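Metalloprotease stcE (Escherichia coli, PDB 4DNY) is a secreted zinc metalloprotease and mucinase that probably cleaves O-glycosylated proteins. Local coordinates at residues A[26-31]-A[53-58]; A[57-62]-A[83-88]. One frame throughout, in Å; residues are numbered along the deposited sequence.

In the fold
Contacts 1 and 2 are consecutive steps across one mixed sheet of five strands. Strand 54-60 is shared. Contact 1 joins its first half to strand 25-28, an outermost strand of the sheet within this chain. Contact 2 joins its second half to strand 80-86. Both pairings are parallel, and their centres lie about 11 Å apart. Ile-57 and His-58 belong to both. Along the chain the order is 26-31, 53-58, 57-62 and 83-88; the two helices 31-35 and 43-49 lie between the first two strands. These three strands follow one another in chain order, though strand 67-69 of the smaller sheet intervenes before 80-86. The chain has two sheets, as fits a beta-sandwich domain.

Contact 1 (A[26-31]-A[53-58]); sequences KIINTV and ALVEIH
Ile-28 packs against Val-55 and Ile-57 on one face of two neighbouring parallel strands. Its CD1 lies 3.7 Å from Val-55 CG1. The two side chains run at a slant to each other. Against Ile-57, Ile-28 lies side by side, both pointing the same way. In Ile-28, chi1 (-68°) puts CG1 on the side of the backbone N, and the extended chi2 (175°) carries CD1 on to Val-55. Helices 31-35 and 43-49 cover this face through Val-34, Ile-45 and Leu-49. Lys-26 starts on it too, but its amine leaves to form a salt bridge with Glu-33.

The other face is more polar. Ile-27 CG2 sits over one face of the His-58 imidazole, near the rim, 4.2 Å from ND1. In the plane of that ring, NE2 donates to Glu-56 OE2 at 2.6 Å, on the anti lone pair, and the bond is nearly straight. At the ring's other nitrogen, a water lies 2.7 Å from His-58 ND1 and accepts from Asn-29 ND2. Bonds at both nitrogens should fix the rotation of the ring.

Four backbone bonds join the strands: Lys-26 N to Leu-54 O, Glu-56 N to Lys-26 O, Ile-28 N to Glu-56 O, and His-58 N to Ile-28 O. This is a parallel beta pair at the margin of the mixed sheet within this chain; helices 31-35 and 43-49 connect its strands, a beta-alpha-beta crossover.

Glu-56 OE1 forms salt bridges with Lys-25 and Arg-82, so the buried carboxylate has two basic partners besides the imidazole. Such surroundings would probably favour its ionised form.

Contact 2 (A[57-62]-A[83-88]); sequences IHTANG and FVSSAG
Phe-83 lies beside Ile-57 in a parallel beta pair of strands 54-60 and 80-86, inside the mixed sheet of the StcE beta-sandwich family domain. The two side chains point the same way. Ile-57 CD1 reaches Phe-83 CE1 at 3.5 Å, while Ile-57 CB and CG2 lie near Phe-83 CD1. On the opposite sheet face Val-84 runs alongside His-58, with Val-84 CB 3.8 Å from His-58 CD2.

The backbone holds these pairs in register. Val-84 N donates to Ile-57 O at 2.9 Å. The next bond, Thr-59 N to Val-84 O, is weak. Ser-86 N then donates to Thr-59 O at 2.8 Å, from above the carbonyl plane. Ser-86 has two conformers; in the one modelled here its OG adds a second, doubtful bond to the same oxygen. Thr-59 OG1 stands between its own backbone N and carbonyl carbon (chi1 50°). It lies 3.4 Å from Ser-85 CA, beside the first residue of an ST turn.

Further out, that turn shapes the chain of 83-88: Ser-85 OG accepts from Ala-87 N at 3.1 Å. A water bridges the two segments, accepting from Asn-61 N and donating to Ser-86 O. Beyond the pair, Leu-70 and Leu-102 touch Phe-83, and Trp-64 touches Ala-87. Strand 107-113 continues the sheet past strand 80-86. At the far end Gly-88 N donates to Asn-61 OD1 at 2.9 Å, almost straight at 176°, with the donor tilted 22° from the amide carbonyl plane.

Contact 1 (A[26-31]-A[53-58])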
ATOM      1  N   LYS A  26      -9.374   1.669  -5.458  1.00 11.88           N
ATOM      2  CA  LYS A  26      -9.339   0.210  -5.579  1.00 12.97           C
ATOM      3  C   LYS A  26      -9.154  -0.418  -4.261  1.00 14.25           C
ATOM      4  O   LYS A  26      -8.198  -0.165  -3.584  1.00 15.22           O
ATOM      5  CB  LYS A  26      -8.191  -0.192  -6.501  1.00 14.42           C
ATOM      6  CG  LYS A  26      -7.844  -1.664  -6.439  1.00 14.95           C
ATOM      7  CD  LYS A  26      -8.889  -2.597  -7.080  1.00 17.07           C
ATOM      8  CE  LYS A  26      -8.496  -4.080  -6.880  1.00 16.65           C
ATOM      9  NZ  LYS A  26      -9.412  -5.049  -7.557  1.00 18.22           N
ATOM     10  N   ILE A  27     -10.067  -1.331  -3.903  1.00 14.42           N
ATOM     11  CA  ILE A  27      -9.896  -2.107  -2.665  1.00 14.07           C
ATOM     12  C   ILE A  27      -9.374  -3.486  -3.005  1.00 13.35           C
ATOM     13  O   ILE A  27      -9.884  -4.143  -3.883  1.00 14.20           O
ATOM     14  CB  ILE A  27     -11.248  -2.269  -1.908  1.00 14.55           C
ATOM     15  CG1 ILE A  27     -11.700  -0.932  -1.373  1.00 17.84           C
ATOM     16  CG2 ILE A  27     -11.148  -3.270  -0.779  1.00 13.23           C
ATOM     17  CD1 ILE A  27     -12.248  -0.094  -2.417  1.00 25.41           C
ATOM     18  N   ILE A  28      -8.339  -3.939  -2.283  1.00 11.60           N
ATOM     19  CA  ILE A  28      -7.805  -5.275  -2.428  1.00 11.80           C
ATOM     20  C   ILE A  28      -8.157  -5.967  -1.192  1.00 12.21           C
ATOM     21  O   ILE A  28      -7.685  -5.638  -0.142  1.00 11.24           O
ATOM     22  CB  ILE A  28      -6.230  -5.215  -2.647  1.00 11.17           C
ATOM     23  CG1 ILE A  28      -5.934  -4.601  -4.001  1.00 11.44           C
ATOM     24  CG2 ILE A  28      -5.597  -6.626  -2.414  1.00 12.25           C
ATOM     25  CD1 ILE A  28      -4.473  -4.370  -4.300  1.00 13.70           C
ATOM     26  N   ASN A  29      -9.079  -6.928  -1.245  1.00 11.72           N
ATOM     27  CA  ASN A  29      -9.616  -7.590  -0.045  1.00 10.84           C
ATOM     28  C   ASN A  29     -10.013  -9.026  -0.291  1.00 11.72           C
ATOM     29  O   ASN A  29     -10.870  -9.553   0.433  1.00 12.59           O
ATOM     30  CB  ASN A  29     -10.810  -6.816   0.525  1.00 11.34           C
ATOM     31  CG  ASN A  29     -12.025  -6.835  -0.396  1.00 13.31           C
ATOM     32  OD1 ASN A  29     -11.919  -7.218  -1.542  1.00 12.68           O
ATOM     33  ND2 ASN A  29     -13.185  -6.384   0.101  1.00 13.76           N
ATOM     34  N   THR A  30      -9.367  -9.655  -1.265  1.00 11.08           N
ATOM     35  CA  THR A  30      -9.624 -11.089  -1.521  1.00 12.40           C
ATOM     36  C   THR A  30      -8.308 -11.826  -1.508  1.00 12.99           C
ATOM     37  O   THR A  30      -7.249 -11.209  -1.666  1.00 12.27           O
ATOM     38  CB  THR A  30     -10.282 -11.278  -2.919  1.00 13.27           C
ATOM     39  OG1 THR A  30      -9.420 -10.704  -3.904  1.00 12.81           O
ATOM     40  CG2 THR A  30     -11.656 -10.642  -2.952  1.00 14.90           C
ATOM     41  N   VAL A  31      -8.367 -13.162  -1.343  1.00 12.83           N
ATOM     42  CA  VAL A  31      -7.143 -13.974  -1.199  1.00 13.33           C
ATOM     43  C   VAL A  31      -6.247 -13.875  -2.417  1.00 14.64           C
ATOM     44  O   VAL A  31      -5.044 -13.625  -2.292  1.00 14.41           O
ATOM     45  CB  VAL A  31      -7.459 -15.434  -0.858  1.00 14.68           C
ATOM     46  CG1 VAL A  31      -6.122 -16.233  -0.846  1.00 15.57           C
ATOM     47  CG2 VAL A  31      -8.171 -15.514   0.485  1.00 14.96           C
ATOM     48  N   ALA A  53      -6.698   6.630  -7.967  1.00 14.51           N
ATOM     49  CA  ALA A  53      -5.939   7.571  -7.129  1.00 13.33           C
ATOM     50  C   ALA A  53      -5.424   6.938  -5.859  1.00 12.65           C
ATOM     51  O   ALA A  53      -4.418   7.359  -5.286  1.00 13.34           O
ATOM     52  CB  ALA A  53      -6.837   8.739  -6.739  1.00 14.57           C
ATOM     53  N   LEU A  54      -6.126   5.925  -5.381  1.00 12.21           N
ATOM     54  CA  LEU A  54      -5.803   5.223  -4.139  1.00 11.70           C
ATOM     55  C   LEU A  54      -6.068   3.750  -4.238  1.00 12.33           C
ATOM     56  O   LEU A  54      -7.120   3.314  -4.782  1.00 13.72           O
ATOM     57  CB  LEU A  54      -6.583   5.865  -2.994  1.00 12.11           C
ATOM     58  CG  LEU A  54      -6.137   5.382  -1.550  1.00 14.41           C
ATOM     59  CD1 LEU A  54      -6.171   6.533  -0.568  1.00 20.18           C
ATOM     60  CD2 LEU A  54      -7.028   4.281  -1.209  1.00 18.77           C
ATOM     61  N   VAL A  55      -5.139   2.950  -3.695  1.00 11.12           N
ATOM     62  CA  VAL A  55      -5.352   1.501  -3.496  1.00 11.47           C
ATOM     63  C   VAL A  55      -5.425   1.288  -2.003  1.00 10.16           C
ATOM     64  O   VAL A  55      -4.529   1.761  -1.261  1.00 10.40           O
ATOM     65  CB  VAL A  55      -4.231   0.670  -4.099  1.00 10.33           C
ATOM     66  CG1 VAL A  55      -4.255  -0.786  -3.571  1.00 11.99           C
ATOM     67  CG2 VAL A  55      -4.293   0.675  -5.669  1.00 12.18           C
ATOM     68  N   GLU A  56      -6.435   0.558  -1.530  1.00 10.24           N
ATOM     69  CA  GLU A  56      -6.627   0.281  -0.094  1.00 10.00           C
ATOM     70  C   GLU A  56      -6.610  -1.248   0.065  1.00  9.39           C
ATOM     71  O   GLU A  56      -7.474  -1.934  -0.508  1.00 10.33           O
ATOM     72  CB  GLU A  56      -7.942   0.872   0.420  1.00 10.87           C
ATOM     73  CG  GLU A  56      -8.178   0.527   1.884  1.00 11.93           C
ATOM     74  CD  GLU A  56      -9.306   1.352   2.531  1.00 15.92           C
ATOM     75  OE1 GLU A  56      -9.459   2.548   2.241  1.00 15.53           O
ATOM     76  OE2 GLU A  56     -10.006   0.802   3.334  1.00 18.92           O
ATOM     77  N   ILE A  57      -5.643  -1.731   0.822  1.00  9.25           N
ATOM     78  CA  ILE A  57      -5.416  -3.153   1.004  1.00  9.14           C
ATOM     79  C   ILE A  57      -5.880  -3.578   2.357  1.00  9.31           C
ATOM     80  O   ILE A  57      -5.522  -2.973   3.377  1.00  9.50           O
ATOM     81  CB  ILE A  57      -3.911  -3.439   0.867  1.00  9.04           C
ATOM     82  CG1 ILE A  57      -3.467  -3.200  -0.569  1.00  9.94           C
ATOM     83  CG2 ILE A  57      -3.538  -4.895   1.361  1.00  9.55           C
ATOM     84  CD1 ILE A  57      -1.908  -3.055  -0.749  1.00 11.96           C
ATOM     85  N   HIS A  58      -6.732  -4.602   2.371  1.00 10.04           N
ATOM     86  CA  HIS A  58      -7.254  -5.166   3.642  1.00 10.16           C
ATOM     87  C   HIS A  58      -6.724  -6.572   3.805  1.00 10.05           C
ATOM     88  O   HIS A  58      -7.151  -7.486   3.096  1.00 10.46           O
ATOM     89  CB  HIS A  58      -8.762  -5.259   3.585  1.00 12.22           C
ATOM     90  CG  HIS A  58      -9.455  -3.945   3.581  1.00 12.77           C
ATOM     91  ND1 HIS A  58     -10.823  -3.852   3.364  1.00 16.05           N
ATOM     92  CD2 HIS A  58      -8.973  -2.676   3.577  1.00 15.59           C
ATOM     93  CE1 HIS A  58     -11.145  -2.563   3.399  1.00 18.02           C
ATOM     94  NE2 HIS A  58     -10.045  -1.821   3.511  1.00 15.13           N
TER
HETATM   95  O   HOH W   1     -12.843  -5.697   3.107  1.00 16.72           O

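Contact 2 (A[57-62]-A[83-88])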
ATOM      1  N   ILE A  57      -5.643  -1.731   0.822  1.00  9.25           N
ATOM      2  CA  ILE A  57      -5.416  -3.153   1.004  1.00  9.14           C
ATOM      3  C   ILE A  57      -5.880  -3.578   2.357  1.00  9.31           C
ATOM      4  O   ILE A  57      -5.522  -2.973   3.377  1.00  9.50           O
ATOM      5  CB  ILE A  57      -3.911  -3.439   0.867  1.00  9.04           C
ATOM      6  CG1 ILE A  57      -3.467  -3.200  -0.569  1.00  9.94           C
ATOM      7  CG2 ILE A  57      -3.538  -4.895   1.361  1.00  9.55           C
ATOM      8  CD1 ILE A  57      -1.908  -3.055  -0.749  1.00 11.96           C
ATOM      9  N   HIS A  58      -6.732  -4.602   2.371  1.00 10.04           N
ATOM     10  CA  HIS A  58      -7.254  -5.166   3.642  1.00 10.16           C
ATOM     11  C   HIS A  58      -6.724  -6.572   3.805  1.00 10.05           C
ATOM     12  O   HIS A  58      -7.151  -7.486   3.096  1.00 10.46           O
ATOM     13  CB  HIS A  58      -8.762  -5.259   3.585  1.00 12.22           C
ATOM     14  CG  HIS A  58      -9.455  -3.945   3.581  1.00 12.77           C
ATOM     15  ND1 HIS A  58     -10.823  -3.852   3.364  1.00 16.05           N
ATOM     16  CD2 HIS A  58      -8.973  -2.676   3.577  1.00 15.59           C
ATOM     17  CE1 HIS A  58     -11.145  -2.563   3.399  1.00 18.02           C
ATOM     18  NE2 HIS A  58     -10.045  -1.821   3.511  1.00 15.13           N
ATOM     19  N   THR A  59      -5.748  -6.766   4.717  1.00  9.92           N
ATOM     20  CA  THR A  59      -5.319  -8.112   5.090  1.00 10.06           C
ATOM     21  C   THR A  59      -6.222  -8.601   6.227  1.00 10.17           C
ATOM     22  O   THR A  59      -6.741  -7.775   7.014  1.00 10.98           O
ATOM     23  CB  THR A  59      -3.867  -8.141   5.477  1.00 10.01           C
ATOM     24  OG1 THR A  59      -3.626  -7.114   6.426  1.00 11.81           O
ATOM     25  CG2 THR A  59      -2.930  -7.964   4.231  1.00 10.92           C
ATOM     26  N   ALA A  60      -6.397  -9.895   6.332  1.00  9.95           N
ATOM     27  CA  ALA A  60      -7.263 -10.483   7.359  1.00 11.69           C
ATOM     28  C   ALA A  60      -6.793 -11.866   7.646  1.00 11.40           C
ATOM     29  O   ALA A  60      -5.932 -12.405   6.938  1.00 11.82           O
ATOM     30  CB  ALA A  60      -8.747 -10.478   6.858  1.00 11.57           C
ATOM     31  N   ASN A  61      -7.358 -12.495   8.709  1.00 11.86           N
ATOM     32  CA  ASN A  61      -7.073 -13.891   8.944  1.00 12.34           C
ATOM     33  C   ASN A  61      -7.513 -14.713   7.710  1.00 12.63           C
ATOM     34  O   ASN A  61      -8.594 -14.522   7.162  1.00 13.76           O
ATOM     35  CB  ASN A  61      -7.760 -14.353  10.204  1.00 12.48           C
ATOM     36  CG  ASN A  61      -7.136 -13.784  11.485  1.00 12.54           C
ATOM     37  OD1 ASN A  61      -5.933 -13.445  11.476  1.00 12.97           O
ATOM     38  ND2 ASN A  61      -7.915 -13.705  12.549  1.00 14.09           N
ATOM     39  N   GLY A  62      -6.585 -15.546   7.250  1.00 13.48           N
ATOM     40  CA  GLY A  62      -6.811 -16.341   6.054  1.00 13.77           C
ATOM     41  C   GLY A  62      -6.548 -15.591   4.760  1.00 13.20           C
ATOM     42  O   GLY A  62      -6.810 -16.145   3.675  1.00 16.37           O
ATOM     43  N   PHE A  83      -3.296   0.781   4.033  1.00  9.31           N
ATOM     44  CA  PHE A  83      -3.362  -0.614   4.568  1.00  9.21           C
ATOM     45  C   PHE A  83      -4.243  -0.627   5.780  1.00  9.55           C
ATOM     46  O   PHE A  83      -4.117   0.251   6.632  1.00 10.13           O
ATOM     47  CB  PHE A  83      -1.987  -1.115   4.988  1.00  9.03           C
ATOM     48  CG  PHE A  83      -1.070  -1.352   3.842  1.00  8.85           C
ATOM     49  CD1 PHE A  83      -0.948  -2.598   3.293  1.00  9.73           C
ATOM     50  CD2 PHE A  83      -0.297  -0.310   3.307  1.00  9.83           C
ATOM     51  CE1 PHE A  83      -0.105  -2.809   2.206  1.00 10.49           C
ATOM     52  CE2 PHE A  83       0.574  -0.538   2.250  1.00 10.44           C
ATOM     53  CZ  PHE A  83       0.650  -1.779   1.704  1.00 11.23           C
ATOM     54  N   VAL A  84      -5.112  -1.636   5.862  1.00  9.64           N
ATOM     55  CA  VAL A  84      -5.873  -1.937   7.057  1.00 10.04           C
ATOM     56  C   VAL A  84      -5.753  -3.395   7.394  1.00 10.30           C
ATOM     57  O   VAL A  84      -6.172  -4.242   6.593  1.00 10.03           O
ATOM     58  CB  VAL A  84      -7.393  -1.544   6.891  1.00 11.12           C
ATOM     59  CG1 VAL A  84      -8.144  -1.809   8.209  1.00 11.95           C
ATOM     60  CG2 VAL A  84      -7.525  -0.122   6.394  1.00 12.92           C
ATOM     61  N   SER A  85      -5.103  -3.710   8.513  1.00 10.11           N
ATOM     62  CA  SER A  85      -4.878  -5.107   8.893  1.00  9.90           C
ATOM     63  C   SER A  85      -5.907  -5.584   9.919  1.00 10.74           C
ATOM     64  O   SER A  85      -6.046  -5.014  11.005  1.00 11.49           O
ATOM     65  CB  SER A  85      -3.514  -5.293   9.507  1.00  9.79           C
ATOM     66  OG  SER A  85      -3.462  -6.606  10.060  1.00 11.04           O
ATOM     67  N   SER A  86      -6.554  -6.694   9.591  1.00 11.55           N
ATOM     68  CA  SER A  86      -7.328  -7.444  10.600  0.50 12.70           C
ATOM     69  C   SER A  86      -6.731  -8.852  10.715  1.00 12.82           C
ATOM     70  O   SER A  86      -7.385  -9.792  11.164  1.00 13.79           O
ATOM     71  CB  SER A  86      -8.846  -7.440  10.283  0.50 14.85           C
ATOM     72  OG  SER A  86      -9.096  -7.950   9.002  0.50 12.67           O
ATOM     73  N   ALA A  87      -5.460  -8.993  10.311  1.00 11.43           N
ATOM     74  CA  ALA A  87      -4.744 -10.290  10.338  1.00 11.32           C
ATOM     75  C   ALA A  87      -3.904 -10.379  11.618  1.00 11.86           C
ATOM     76  O   ALA A  87      -3.127  -9.469  11.897  1.00 12.15           O
ATOM     77  CB  ALA A  87      -3.829 -10.422   9.143  1.00 10.99           C
ATOM     78  N   GLY A  88      -4.046 -11.470  12.338  1.00 12.28           N
ATOM     79  CA  GLY A  88      -3.223 -11.721  13.532  1.00 13.20           C
ATOM     80  C   GLY A  88      -1.749 -11.708  13.241  1.00 13.46           C
ATOM     81  O   GLY A  88      -0.956 -11.129  14.010  1.00 14.14           O
TER
HETATM   82  O   HOH W   2      -9.730 -11.398  10.036  1.00 16.88           O